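Local coordinates for protein 6-aminohexanoate-cyclic-dimer hydrolase (Arthrobacter sp., PDB 3A2Q) that hydrolyses one amide bond of the 6-aminohexanoate cyclic dimer, a by-product of nylon-6 manufacture, to give the linear dimer, at residues 307-310 / 311-314; 345-348 / 349-352; 367-370 / 371-374; 426-429 / 430-433. The protein carries 1 engineered substitution. All coordinates share one frame; numbering follows the deposited sequence.

Contact 1. Residues 307-310 / 311-314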
# COMPACT_ATOMS: atom_id res chain seq x y z
N SER A 307 19.40 -0.32 -11.97
CA SER A 307 20.66 0.02 -11.31
C SER A 307 20.41 0.84 -10.05
O SER A 307 21.13 0.72 -9.06
CB SER A 307 21.56 0.82 -12.25
OG SER A 307 21.93 0.04 -13.37
N PHE A 308 19.38 1.68 -10.10
CA PHE A 308 19.02 2.55 -8.99
C PHE A 308 18.73 1.80 -7.70
O PHE A 308 18.89 2.35 -6.60
CB PHE A 308 17.79 3.37 -9.37
CG PHE A 308 16.51 2.57 -9.42
CD1 PHE A 308 15.78 2.34 -8.27
CD2 PHE A 308 16.07 2.04 -10.63
CE1 PHE A 308 14.61 1.57 -8.31
CE2 PHE A 308 14.90 1.27 -10.68
CZ PHE A 308 14.17 1.04 -9.52
N LEU A 309 18.28 0.55 -7.81
CA LEU A 309 17.93 -0.22 -6.62
C LEU A 309 19.10 -0.36 -5.65
O LEU A 309 18.90 -0.46 -4.44
CB LEU A 309 17.39 -1.60 -7.00
CG LEU A 309 16.54 -2.28 -5.92
CD1 LEU A 309 15.35 -1.39 -5.56
CD2 LEU A 309 16.05 -3.62 -6.42
N LYS A 310 20.32 -0.36 -6.18
CA LYS A 310 21.50 -0.48 -5.32
C LYS A 310 21.58 0.76 -4.44
O LYS A 310 21.80 0.67 -3.23
CB LYS A 310 22.77 -0.60 -6.16
CG LYS A 310 24.02 -0.83 -5.33
CD LYS A 310 25.27 -0.81 -6.20
CE LYS A 310 26.52 -1.01 -5.35
NZ LYS A 310 26.65 0.04 -4.31
N ASP A 311 21.38 1.92 -5.06
CA ASP A 311 21.42 3.20 -4.36
C ASP A 311 20.26 3.30 -3.38
O ASP A 311 20.41 3.83 -2.29
CB ASP A 311 21.32 4.35 -5.36
CG ASP A 311 22.46 4.36 -6.36
OD1 ASP A 311 23.62 4.54 -5.93
OD2 ASP A 311 22.19 4.18 -7.56
N TYR A 312 19.10 2.79 -3.78
CA TYR A 312 17.93 2.82 -2.92
C TYR A 312 18.17 1.97 -1.68
O TYR A 312 17.78 2.34 -0.57
CB TYR A 312 16.72 2.31 -3.71
CG TYR A 312 15.40 2.45 -2.98
CD1 TYR A 312 15.00 3.67 -2.45
CD2 TYR A 312 14.55 1.36 -2.85
CE1 TYR A 312 13.78 3.80 -1.79
CE2 TYR A 312 13.32 1.48 -2.20
CZ TYR A 312 12.94 2.70 -1.67
OH TYR A 312 11.74 2.81 -1.02
N SER A 313 18.81 0.82 -1.87
CA SER A 313 19.10 -0.09 -0.77
C SER A 313 19.97 0.59 0.29
O SER A 313 19.76 0.41 1.49
CB SER A 313 19.82 -1.34 -1.30
OG SER A 313 19.94 -2.32 -0.28
N THR A 314 20.96 1.35 -0.16
CA THR A 314 21.85 2.06 0.76
C THR A 314 21.07 3.05 1.60
O THR A 314 21.29 3.17 2.81
CB THR A 314 22.96 2.79 -0.02
OG1 THR A 314 23.76 1.82 -0.71
CG2 THR A 314 23.84 3.60 0.94
O HOH W 1 25.29 2.36 -2.67
O HOH W 2 23.49 -1.15 -1.82

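Contact 2. Residues 345-348 / 349-352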
# COMPACT_ATOMS: atom_id res chain seq x y z
N TRP A 345 18.79 -5.86 12.07
CA TRP A 345 20.03 -5.56 12.76
C TRP A 345 21.21 -5.46 11.79
O TRP A 345 22.10 -4.63 11.97
CB TRP A 345 20.33 -6.61 13.83
CG TRP A 345 21.44 -6.17 14.73
CD1 TRP A 345 22.72 -6.64 14.73
CD2 TRP A 345 21.39 -5.12 15.69
NE1 TRP A 345 23.47 -5.94 15.65
CE2 TRP A 345 22.68 -5.00 16.25
CE3 TRP A 345 20.37 -4.27 16.15
CZ2 TRP A 345 22.98 -4.06 17.24
CZ3 TRP A 345 20.67 -3.33 17.13
CH2 TRP A 345 21.97 -3.23 17.66
N GLU A 346 21.21 -6.30 10.77
CA GLU A 346 22.30 -6.29 9.80
C GLU A 346 22.43 -4.92 9.12
O GLU A 346 23.54 -4.51 8.75
CB GLU A 346 22.08 -7.38 8.75
CG GLU A 346 23.29 -7.64 7.87
CD GLU A 346 23.14 -8.91 7.06
OE1 GLU A 346 22.90 -9.97 7.68
OE2 GLU A 346 23.27 -8.85 5.82
N MET A 347 21.31 -4.23 8.97
CA MET A 347 21.31 -2.91 8.33
C MET A 347 21.96 -1.85 9.22
O MET A 347 22.42 -0.82 8.73
CB MET A 347 19.88 -2.50 7.98
CG MET A 347 19.21 -3.43 6.98
SD MET A 347 17.52 -2.94 6.58
CE MET A 347 16.63 -3.73 7.86
N VAL A 348 21.98 -2.10 10.53
CA VAL A 348 22.59 -1.17 11.47
C VAL A 348 24.08 -1.08 11.17
O VAL A 348 24.65 0.01 11.11
CB VAL A 348 22.41 -1.65 12.93
CG1 VAL A 348 23.09 -0.68 13.89
CG2 VAL A 348 20.93 -1.76 13.27
N LYS A 349 24.70 -2.24 10.96
CA LYS A 349 26.12 -2.30 10.65
C LYS A 349 26.38 -1.66 9.30
O LYS A 349 27.30 -0.85 9.15
CB LYS A 349 26.58 -3.76 10.64
CG LYS A 349 28.07 -3.95 10.39
CD LYS A 349 28.45 -5.42 10.46
CE LYS A 349 29.94 -5.63 10.25
NZ LYS A 349 30.37 -5.13 8.92
N ARG A 350 25.57 -2.02 8.31
CA ARG A 350 25.75 -1.45 6.98
C ARG A 350 25.62 0.07 7.00
O ARG A 350 26.38 0.77 6.33
CB ARG A 350 24.73 -2.05 6.00
CG ARG A 350 24.98 -3.51 5.67
CD ARG A 350 24.53 -3.84 4.25
NE ARG A 350 23.08 -3.83 4.09
CZ ARG A 350 22.27 -4.83 4.42
NH1 ARG A 350 22.78 -5.95 4.94
NH2 ARG A 350 20.97 -4.74 4.23
N ALA A 351 24.68 0.58 7.78
CA ALA A 351 24.48 2.03 7.86
C ALA A 351 25.76 2.70 8.35
O ALA A 351 26.14 3.76 7.86
CB ALA A 351 23.33 2.35 8.81
N ASP A 352 26.43 2.07 9.31
CA ASP A 352 27.66 2.62 9.86
C ASP A 352 28.77 2.80 8.84
O ASP A 352 29.72 3.53 9.09
CB ASP A 352 28.16 1.75 11.02
CG ASP A 352 27.26 1.83 12.24
OD1 ASP A 352 26.85 2.95 12.60
OD2 ASP A 352 26.97 0.77 12.84

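Contact 3. Residues 367-370 / 371-374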
# COMPACT_ATOMS: atom_id res chain seq x y z
N ARG A 367 16.78 10.80 -8.00
CA ARG A 367 16.20 11.92 -8.73
C ARG A 367 16.48 11.77 -10.22
O ARG A 367 15.62 12.02 -11.06
CB ARG A 367 16.76 13.26 -8.24
CG ARG A 367 16.69 13.49 -6.73
CD ARG A 367 15.34 13.08 -6.14
NE ARG A 367 15.28 13.42 -4.72
CZ ARG A 367 14.57 12.75 -3.81
NH1 ARG A 367 13.86 11.69 -4.17
NH2 ARG A 367 14.58 13.15 -2.55
N TYR A 368 17.70 11.35 -10.56
CA TYR A 368 18.04 11.19 -11.97
C TYR A 368 17.20 10.10 -12.61
O TYR A 368 16.73 10.26 -13.73
CB TYR A 368 19.54 10.89 -12.13
CG TYR A 368 20.38 12.14 -12.27
CD1 TYR A 368 20.11 13.07 -13.27
CD2 TYR A 368 21.45 12.41 -11.41
CE1 TYR A 368 20.86 14.24 -13.41
CE2 TYR A 368 22.22 13.57 -11.54
CZ TYR A 368 21.91 14.48 -12.54
OH TYR A 368 22.64 15.64 -12.68
N TYR A 369 17.00 8.99 -11.90
CA TYR A 369 16.20 7.90 -12.45
C TYR A 369 14.76 8.37 -12.63
O TYR A 369 14.13 8.10 -13.65
CB TYR A 369 16.24 6.69 -11.53
CG TYR A 369 15.54 5.49 -12.12
CD1 TYR A 369 16.11 4.77 -13.17
CD2 TYR A 369 14.28 5.11 -11.66
CE1 TYR A 369 15.43 3.69 -13.75
CE2 TYR A 369 13.60 4.03 -12.22
CZ TYR A 369 14.18 3.33 -13.27
OH TYR A 369 13.50 2.27 -13.82
N ALA A 370 14.24 9.08 -11.63
CA ALA A 370 12.88 9.60 -11.69
C ALA A 370 12.71 10.38 -12.99
O ALA A 370 11.72 10.24 -13.69
CB ALA A 370 12.61 10.50 -10.50
N GLY A 371 13.70 11.21 -13.30
CA GLY A 371 13.63 12.00 -14.52
C GLY A 371 13.55 11.14 -15.76
O GLY A 371 12.74 11.41 -16.65
N LYS A 372 14.38 10.10 -15.83
CA LYS A 372 14.37 9.22 -17.00
C LYS A 372 12.99 8.59 -17.17
O LYS A 372 12.48 8.51 -18.29
CB LYS A 372 15.43 8.12 -16.87
CG LYS A 372 16.87 8.63 -16.82
CD LYS A 372 17.88 7.50 -17.06
CE LYS A 372 17.69 6.35 -16.08
NZ LYS A 372 18.54 5.17 -16.44
N VAL A 373 12.40 8.17 -16.07
CA VAL A 373 11.08 7.55 -16.12
C VAL A 373 10.01 8.54 -16.58
O VAL A 373 9.26 8.26 -17.52
CB VAL A 373 10.65 7.01 -14.74
CG1 VAL A 373 9.21 6.56 -14.80
CG2 VAL A 373 11.55 5.84 -14.32
N GLU A 374 9.93 9.69 -15.93
CA GLU A 374 8.92 10.69 -16.26
C GLU A 374 8.98 11.24 -17.68
O GLU A 374 7.96 11.68 -18.22
CB GLU A 374 9.00 11.87 -15.28
CG GLU A 374 8.63 11.52 -13.86
CD GLU A 374 8.33 12.75 -13.03
OE1 GLU A 374 7.21 13.28 -13.15
OE2 GLU A 374 9.23 13.21 -12.28

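Contact 4. Residues 426-429 / 430-433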
# COMPACT_ATOMS: atom_id res chain seq x y z
N VAL A 426 8.31 -0.70 -7.56
CA VAL A 426 9.33 0.21 -7.03
C VAL A 426 9.77 1.37 -7.94
O VAL A 426 10.09 2.45 -7.45
CB VAL A 426 10.57 -0.59 -6.54
CG1 VAL A 426 11.38 -1.10 -7.70
CG2 VAL A 426 11.41 0.28 -5.63
N PRO A 427 9.76 1.18 -9.28
CA PRO A 427 10.19 2.32 -10.10
C PRO A 427 9.34 3.57 -9.87
O PRO A 427 9.83 4.69 -10.00
CB PRO A 427 10.04 1.79 -11.53
CG PRO A 427 10.17 0.32 -11.38
CD PRO A 427 9.40 0.03 -10.12
N PHE A 428 8.07 3.38 -9.54
CA PHE A 428 7.18 4.51 -9.34
C PHE A 428 7.23 5.14 -7.96
O PHE A 428 6.69 6.23 -7.75
CB PHE A 428 5.77 4.08 -9.76
CG PHE A 428 5.77 3.47 -11.13
CD1 PHE A 428 6.09 4.25 -12.24
CD2 PHE A 428 5.65 2.09 -11.29
CE1 PHE A 428 6.30 3.67 -13.49
CE2 PHE A 428 5.86 1.50 -12.53
CZ PHE A 428 6.19 2.29 -13.63
N ASN A 429 7.90 4.47 -7.03
CA ASN A 429 8.10 5.06 -5.71
C ASN A 429 9.23 6.05 -5.96
O ASN A 429 9.28 7.12 -5.37
CB ASN A 429 8.60 4.03 -4.68
CG ASN A 429 7.52 3.09 -4.25
OD1 ASN A 429 7.36 2.01 -4.82
ND2 ASN A 429 6.75 3.49 -3.24
N VAL A 430 10.15 5.68 -6.85
CA VAL A 430 11.27 6.57 -7.16
C VAL A 430 10.82 7.78 -7.97
O VAL A 430 11.25 8.89 -7.70
CB VAL A 430 12.39 5.84 -7.91
CG1 VAL A 430 13.48 6.83 -8.33
CG2 VAL A 430 12.99 4.76 -7.01
N SER A 431 9.95 7.58 -8.96
CA SER A 431 9.49 8.70 -9.78
C SER A 431 8.42 9.52 -9.06
O SER A 431 8.24 10.70 -9.35
CB SER A 431 8.92 8.20 -11.11
OG SER A 431 7.68 7.55 -10.92
N GLY A 432 7.70 8.89 -8.13
CA GLY A 432 6.67 9.60 -7.39
C GLY A 432 5.33 9.68 -8.12
O GLY A 432 4.42 10.36 -7.65
N GLN A 433 5.21 9.00 -9.25
CA GLN A 433 3.97 9.03 -10.02
C GLN A 433 2.86 8.22 -9.38
O GLN A 433 3.10 7.21 -8.73
CB GLN A 433 4.21 8.50 -11.43
CG GLN A 433 5.11 9.38 -12.25
CD GLN A 433 5.69 8.65 -13.43
OE1 GLN A 433 6.48 7.72 -13.27
NE2 GLN A 433 5.31 9.05 -14.63

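Contact 1. Residues 307-310 / 311-314
L309 and Y312 meet on the buried side of the helix. The methyl CD1 of L309 lies at the edge of the Y312 ring, near its plane, 3.9 Å from CD2. Both side chains have CG anti to the backbone N (chi1 -159° for L309, -173° for Y312), which turns them so that L309 CD1 and Y312 CD2 meet. Y312 N bonds F308 O at 2.9 Å and S313 N bonds L309 O, two i to i+4 bonds of the first turns of helix 308-331. The helix belongs to the amidase-family domain, and here it passes the substrate site: the Y312 side chain is about 5 Å from a bound 6-aminohexanoic acid. Y312 OH makes a weak hydrogen bond to A171 O, a residue of that pocket. The other flank is looser and wet. T314 N reaches K310 O at 3.3 Å, longer than the two inner bonds. One water donates to K310 O at 2.9 Å and also meets T314 OG1 at 3.2 Å. A second water lies by T314 OG1 and takes a weak bond from K310 NZ. K310 runs out extended and bends only at its last torsion, chi4 -59°, where NZ meets this water.

Contact 2. Residues 345-348 / 349-352
E346 O accepts R350 N at 3.2 Å in a nearly straight bond (167° at the hydrogen), and A351 N to M347 O and D352 N to V348 O continue the i to i+4 pattern of helix 342-352. Above this turn E346 and R350 join side chains. OE2 of E346 comes in at the edge of the R350 guanidinium, in its plane, and forms a salt bridge to NH1 at 3.1 Å. The two flat groups stand 85° apart, so the carboxylate presents one oxygen and not its paired edge. The R350 chain bends at chi2 and again at chi3 (-70°) and folds back over the helix. One guanidinium face then lies over M347 CA and E346 O, and NH2 sits 3.5 Å from M347 CG. On the other flank V348 CG2 packs 3.8 Å above one face of the W345 ring, toward its rim. M347 turns inward, onto I320 and Q411, and its side chain is about 6 Å from a bound 6-aminohexanoic acid. R350 NE makes a second salt bridge, to D317 on helix 308-331. With E346 at NH1 and D317 at NE, the guanidinium probably has its charge balanced and its rotation restricted, and the D317 bridge links the two helices.

Contact 3. Residues 367-370 / 371-374
K372 and V373, three and four places further along helix 356-378, both come against Y369 from the same side of its ring plane, K372 at CD1 and V373 at CE2. The K372 side chain crosses the tyrosine at about a right angle and brings CE to 3.7 Å from CD1. V373 crosses obliquely, with CG2 only 3.4 Å from CE2, a tight contact. The ring reaches this place because CG of Y369 is anti to the backbone N (chi1 -175°), which leads it along the helix toward V373. K372 folds at chi3 (-56°), which brings CE and NZ back beside CD1 of the tyrosine. NZ has a weak, long ion pair with D305. At the far end of the ring, Y369 OH is hydrogen-bonded to A302 O. Replacing Y369 with an alanine would probably leave A302 O without this donor and open a gap beside V373 CG2 and K372 CE. The backbone beneath is regular. V373 N bonds Y369 O at 3.0 Å, and E374 N bonds A370 O at 2.9 Å in an almost linear bond. A370 CB lies against the backbone of V430 and S431. R367 bonds A207 O through NH2. Helix 356-378 rests here on two neighbours: the Y369 ring meets the F308 ring of helix 308-331 with planes at about 30°, while on helix 427-431 Y369 touches V430 and V373 touches S431.

Contact 4. Residues 426-429 / 430-433
F428 and Q433 meet where helix 427-431 ends. OE1 of Q433 lies at the edge of the F428 ring, in its plane, 3.6 Å from CD1, and the ring and amide planes are 48° apart. S431 OG approaches the same ring obliquely and sits 3.5 Å from F428 CA. What sets the amide is the serine: S431 OG donates to Q433 OE1 at 2.6 Å and takes a weak bond from Q433 N at 3.3 Å. S431 OG stands between its backbone N and carbonyl carbon (chi1 71°), which turns it toward F428 and Q433. With an alanine at S431, Q433 OE1 would probably lose its donor, and the amide would be free to turn away from the phenylalanine edge. Further out, P427 CB covers one face of the F428 ring, 4.2 Å above its centre. The backbone completes the turn. V426 O accepts both N429 N and V430 N, and S431 N bonds P427 O. G432 N bonds F428 O at 2.9 Å from above the carbonyl plane, a bent closing bond (135°). G432 has positive phi, where a side chain would jam against the preceding carbonyl, and the chain leaves the helix there. On another side of the helix N429 ND2 is hydrogen-bonded to D170 OD1 and A209 O; D170 belongs to the ligand pocket. The short helix is buried in the core: V430 touches F308 of helix 308-331 and Y369 of helix 356-378, F428 packs on V454 of strand 448-455, and the chain runs on into strand 435-442.

Overall arrangement
The four contacts follow one another along the chain, all within the amidase-family part of the protein. Contact 1 opens helix 308-331, contact 2 lies on helix 342-352, contact 3 on helix 356-378 and contact 4 on the short helix 427-431. Contacts 1, 3 and 4 form one cluster: contact 1 touches both contact 3 and contact 4, and these two touch each other. The centres of contacts 3 and 4 are 9 Å apart. Contact 2 stands off, its centre about 15 Å from that of contact 1 and 28 Å from that of contact 3. Contacts 1, 2 and 4 each bring a side chain near bound 6-aminohexanoic acid, so these helices border the substrate site, whereas contact 3 lies away from the catalytic and ligand sites.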